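Local atomic coordinates of cyclopropane mycolic acid synthase 1 (Mycobacterium tuberculosis, PDB entry 1KPH), a protein that catalyses the S-adenosylmethionine-dependent conversion of a distal double bond of alpha mycolic acids into a cyclopropane ring, a modification important for cell-envelope permeability and persistence. Residues Ala100-Val103 with Gln104-Ala108; Lys247-Ala250 with Ile251-Ser255. One frame throughout, in Å; residues are numbered along the deposited sequence.

Interaction 1: residues Ala100-Val103 with Gln104-Ala108; sequences ANHV and QQLVA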
loop_
_atom_site.group_PDB
_atom_site.type_symbol
_atom_site.label_atom_id
_atom_site.label_comp_id
_atom_site.label_asym_id
_atom_site.label_seq_id
_atom_site.Cartn_x
_atom_site.Cartn_y
_atom_site.Cartn_z
ATOM N N ALA A 100 6.201 -11.448 -6.668
ATOM C CA ALA A 100 6.532 -12.687 -5.979
ATOM C C ALA A 100 7.912 -13.159 -6.427
ATOM O O ALA A 100 8.726 -13.582 -5.605
ATOM C CB ALA A 100 5.492 -13.752 -6.285
ATOM N N ASN A 101 8.172 -13.080 -7.730
ATOM C CA ASN A 101 9.456 -13.500 -8.283
ATOM C C ASN A 101 10.589 -12.583 -7.829
ATOM O O ASN A 101 11.659 -13.052 -7.435
ATOM C CB ASN A 101 9.396 -13.524 -9.813
ATOM C CG ASN A 101 8.497 -14.625 -10.345
ATOM O OD1 ASN A 101 8.261 -14.722 -11.551
ATOM N ND2 ASN A 101 7.988 -15.464 -9.444
ATOM N N HIS A 102 10.352 -11.275 -7.885
ATOM C CA HIS A 102 11.354 -10.299 -7.473
ATOM C C HIS A 102 11.756 -10.494 -6.010
ATOM O O HIS A 102 12.942 -10.581 -5.684
ATOM C CB HIS A 102 10.815 -8.879 -7.660
ATOM C CG HIS A 102 11.789 -7.811 -7.276
ATOM N ND1 HIS A 102 12.845 -7.443 -8.081
ATOM C CD2 HIS A 102 11.889 -7.058 -6.156
ATOM C CE1 HIS A 102 13.552 -6.506 -7.474
ATOM N NE2 HIS A 102 12.993 -6.256 -6.303
ATOM N N VAL A 103 10.766 -10.561 -5.130
ATOM C CA VAL A 103 11.031 -10.745 -3.709
ATOM C C VAL A 103 11.663 -12.110 -3.448
ATOM O O VAL A 103 12.452 -12.270 -2.513
ATOM C CB VAL A 103 9.735 -10.606 -2.882
ATOM C CG1 VAL A 103 10.026 -10.827 -1.411
ATOM C CG2 VAL A 103 9.142 -9.222 -3.089
ATOM N N GLN A 104 11.317 -13.094 -4.274
ATOM C CA GLN A 104 11.877 -14.430 -4.115
ATOM C C GLN A 104 13.388 -14.381 -4.326
ATOM O O GLN A 104 14.129 -15.161 -3.727
ATOM C CB GLN A 104 11.239 -15.410 -5.105
ATOM C CG GLN A 104 11.827 -16.813 -5.036
ATOM C CD GLN A 104 11.761 -17.408 -3.639
ATOM O OE1 GLN A 104 10.680 -17.575 -3.070
ATOM N NE2 GLN A 104 12.924 -17.732 -3.077
ATOM N N GLN A 105 13.848 -13.468 -5.176
ATOM C CA GLN A 105 15.283 -13.343 -5.412
ATOM C C GLN A 105 15.950 -12.624 -4.248
ATOM O O GLN A 105 17.067 -12.967 -3.856
ATOM C CB GLN A 105 15.560 -12.607 -6.723
ATOM C CG GLN A 105 15.374 -13.492 -7.947
ATOM C CD GLN A 105 16.202 -14.766 -7.864
ATOM O OE1 GLN A 105 17.437 -14.723 -7.837
ATOM N NE2 GLN A 105 15.524 -15.908 -7.812
ATOM N N LEU A 106 15.265 -11.629 -3.693
ATOM C CA LEU A 106 15.805 -10.902 -2.548
ATOM C C LEU A 106 16.026 -11.917 -1.422
ATOM O O LEU A 106 17.079 -11.937 -0.785
ATOM C CB LEU A 106 14.825 -9.816 -2.088
ATOM C CG LEU A 106 14.521 -8.657 -3.046
ATOM C CD1 LEU A 106 13.529 -7.709 -2.379
ATOM C CD2 LEU A 106 15.804 -7.908 -3.406
ATOM N N VAL A 107 15.023 -12.761 -1.190
ATOM C CA VAL A 107 15.101 -13.790 -0.162
ATOM C C VAL A 107 16.253 -14.751 -0.450
ATOM O O VAL A 107 17.072 -15.033 0.422
ATOM C CB VAL A 107 13.786 -14.608 -0.087
ATOM C CG1 VAL A 107 14.001 -15.877 0.732
ATOM C CG2 VAL A 107 12.685 -13.763 0.541
ATOM N N ALA A 108 16.307 -15.246 -1.680
ATOM C CA ALA A 108 17.344 -16.186 -2.088
ATOM C C ALA A 108 18.760 -15.626 -1.947
ATOM O O ALA A 108 19.690 -16.357 -1.622
ATOM C CB ALA A 108 17.102 -16.626 -3.526
#
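Val-103 and Val-107, His-102 and Leu-106, Asn-101 and Gln-105, and Ala-100 and Gln-104 are joined by successive i to i+4 backbone hydrogen bonds, one turn of alpha helix apart, that from Val-107 N to Val-103 O being short and nearly straight, at 2.9 Å and 168°, and that from Leu-106 N to His-102 O longer, at 3.2 Å, but in the carbonyl plane. One turn on, CD1 of Leu-106 lies obliquely to the imidazole of His-102, 4.2 Å from its CD2. With CG anti to the backbone N (chi1 -179°), the His-102 ring starts beside its own carbonyl carbon, on the C-terminal side where Leu-106 can reach it. The same ring stands edge-to-face with Trp-75 and touches Arg-24. The helix 97-109 is the crossover of a beta-alpha-beta unit between strands 89-93 and 116-119 in the Rossmann-like methyltransferase fold. CG1 of Val-103 lies 4.4 Å from CG2 of Val-107, a loose apolar contact, while that same CG2 sits 3.4 Å from Val-103 O. Val-103 is buried between Met-79 of helix 77-86 and Val-118 of strand 116-119, whereas Val-107 reaches Lys-116 of the same strand; Leu-106 continues the packing against the helix on Met-80. Gln-104 and Gln-105 both bend at chi2 and carry their amides away from the preceding turn. Gln-104 also meets Val-118, and its CB remains 3.1 Å from Ala-100 O.

Interaction 2: residues Lys247-Ala250 with Ile251-Ser255; sequences KGQA and IALQS
Gln-249 and Leu-253 meet side chain to side chain one turn apart in the short helix 247-253. The leucine's CD2 branch does the touching: it lies 3.0 Å from Gln-249 O and 3.1 Å from Gln-249 NE2, closer than a methyl comfortably comes to either atom, so the approach is strained as modelled and its exact fit doubtful. Gln-249 is bent at chi2 (58°), which folds its amide back toward the leucine instead of letting it run straight out. Beneath this pair, Leu-253 N donates to Gln-249 O in an almost perfectly straight bond, 179° at N-H...O. Ala-250 is the buried residue of the group; its methyl faces Phe-22 of helix 20-23 and Tyr-259 of helix 256-275, and Leu-253 rests on Asp-21.

The meeting of Lys-247 and Ile-251 is looser. Ile-251 N binds Lys-247 O at 3.1 Å, nearly along the C=O axis, but the side chains barely meet: CD1 of Ile-251 is 4.3 Å from CG of Lys-247, whose chain is fully extended. Both have neighbours on helix 256-275, Lys-247 touching Tyr-259 and Ile-251 touching Glu-256. The solvent side is at Gly-248 and Ala-252, both exposed, and the bond from Ala-252 N to Gly-248 O is weak, stretched to 3.4 Å.

At the C-terminal end Ala-250 O still accepts the amide of Gln-254 at 3.1 Å, although Gln-254 has itself left helical backbone angles. Its side chain turns to Leu-18, Ser-19 and Phe-22. Ser-255 follows immediately as the N-cap of helix 256-275, its OG making a weak hydrogen bond to Val-258 N: a short surface helix followed directly, through Gln-254, by an N-capped longer one.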
loop_
_atom_site.group_PDB
_atom_site.type_symbol
_atom_site.label_atom_id
_atom_site.label_comp_id
_atom_site.label_asym_id
_atom_site.label_seq_id
_atom_site.Cartn_x
_atom_site.Cartn_y
_atom_site.Cartn_z
ATOM N N LYS A 247 9.981 9.297 -20.183
ATOM C CA LYS A 247 8.968 9.095 -21.219
ATOM C C LYS A 247 9.422 8.213 -22.377
ATOM O O LYS A 247 8.743 7.249 -22.732
ATOM C CB LYS A 247 8.510 10.450 -21.760
ATOM C CG LYS A 247 7.524 10.377 -22.915
ATOM C CD LYS A 247 7.118 11.779 -23.335
ATOM C CE LYS A 247 6.295 11.777 -24.607
ATOM N NZ LYS A 247 6.008 13.171 -25.054
ATOM N N GLY A 248 10.559 8.553 -22.975
ATOM C CA GLY A 248 11.061 7.768 -24.088
ATOM C C GLY A 248 11.238 6.317 -23.701
ATOM O O GLY A 248 10.969 5.405 -24.487
ATOM N N GLN A 249 11.684 6.098 -22.471
ATOM C CA GLN A 249 11.897 4.749 -21.977
ATOM C C GLN A 249 10.559 4.056 -21.721
ATOM O O GLN A 249 10.418 2.857 -21.951
ATOM C CB GLN A 249 12.713 4.796 -20.685
ATOM C CG GLN A 249 13.420 3.496 -20.357
ATOM C CD GLN A 249 14.349 3.060 -21.471
ATOM O OE1 GLN A 249 15.144 3.854 -21.976
ATOM N NE2 GLN A 249 14.260 1.795 -21.856
ATOM N N ALA A 250 9.581 4.823 -21.250
ATOM C CA ALA A 250 8.253 4.292 -20.948
ATOM C C ALA A 250 7.548 3.717 -22.178
ATOM O O ALA A 250 6.911 2.661 -22.109
ATOM C CB ALA A 250 7.392 5.389 -20.321
ATOM N N ILE A 251 7.661 4.416 -23.301
ATOM C CA ILE A 251 7.032 3.978 -24.541
ATOM C C ILE A 251 7.697 2.720 -25.095
ATOM O O ILE A 251 7.018 1.795 -25.541
ATOM C CB ILE A 251 7.082 5.094 -25.597
ATOM C CG1 ILE A 251 6.299 6.308 -25.088
ATOM C CG2 ILE A 251 6.509 4.594 -26.914
ATOM C CD1 ILE A 251 6.408 7.537 -25.967
ATOM N N ALA A 252 9.025 2.687 -25.056
ATOM C CA ALA A 252 9.781 1.542 -25.550
ATOM C C ALA A 252 9.339 0.252 -24.862
ATOM O O ALA A 252 8.953 -0.714 -25.523
ATOM C CB ALA A 252 11.269 1.769 -25.332
ATOM N N LEU A 253 9.390 0.243 -23.532
ATOM C CA LEU A 253 8.998 -0.930 -22.756
ATOM C C LEU A 253 7.527 -1.286 -22.928
ATOM O O LEU A 253 7.161 -2.461 -22.899
ATOM C CB LEU A 253 9.293 -0.713 -21.268
ATOM C CG LEU A 253 10.750 -0.846 -20.809
ATOM C CD1 LEU A 253 11.234 -2.268 -21.048
ATOM C CD2 LEU A 253 11.623 0.146 -21.553
ATOM N N GLN A 254 6.689 -0.269 -23.100
ATOM C CA GLN A 254 5.254 -0.478 -23.275
ATOM C C GLN A 254 4.779 0.224 -24.539
ATOM O O GLN A 254 5.124 -0.174 -25.650
ATOM C CB GLN A 254 4.489 0.065 -22.064
ATOM C CG GLN A 254 4.752 -0.671 -20.757
ATOM C CD GLN A 254 4.121 -2.050 -20.721
ATOM O OE1 GLN A 254 2.914 -2.196 -20.919
ATOM N NE2 GLN A 254 4.933 -3.070 -20.460
ATOM N N SER A 255 3.983 1.273 -24.358
ATOM C CA SER A 255 3.450 2.059 -25.465
ATOM C C SER A 255 3.135 3.453 -24.940
ATOM O O SER A 255 2.959 3.637 -23.736
ATOM C CB SER A 255 2.176 1.412 -26.013
ATOM O OG SER A 255 1.190 1.287 -25.003
#

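Overall arrangement
From the N terminus the chain first reaches interaction 1, on helix 97-109, between strands 89-93 and 116-119 at one edge of the central sheet. It then passes through the intervening strands and helices to interaction 2, on helix 247-253, which precedes helix 256-275 and the final strand 278-286. Each joins residues one turn apart within a continuous helix and closes no long loop; the two stand in series, neither nesting nor crossing. Their centres are 25 Å apart, and they do not touch. The helix of interaction 1 packs on strand 116-119 and helix 77-86 of the S-adenosylmethionine-binding core, whereas interaction 2 lies against helices 20-23 and 256-275 on the periphery.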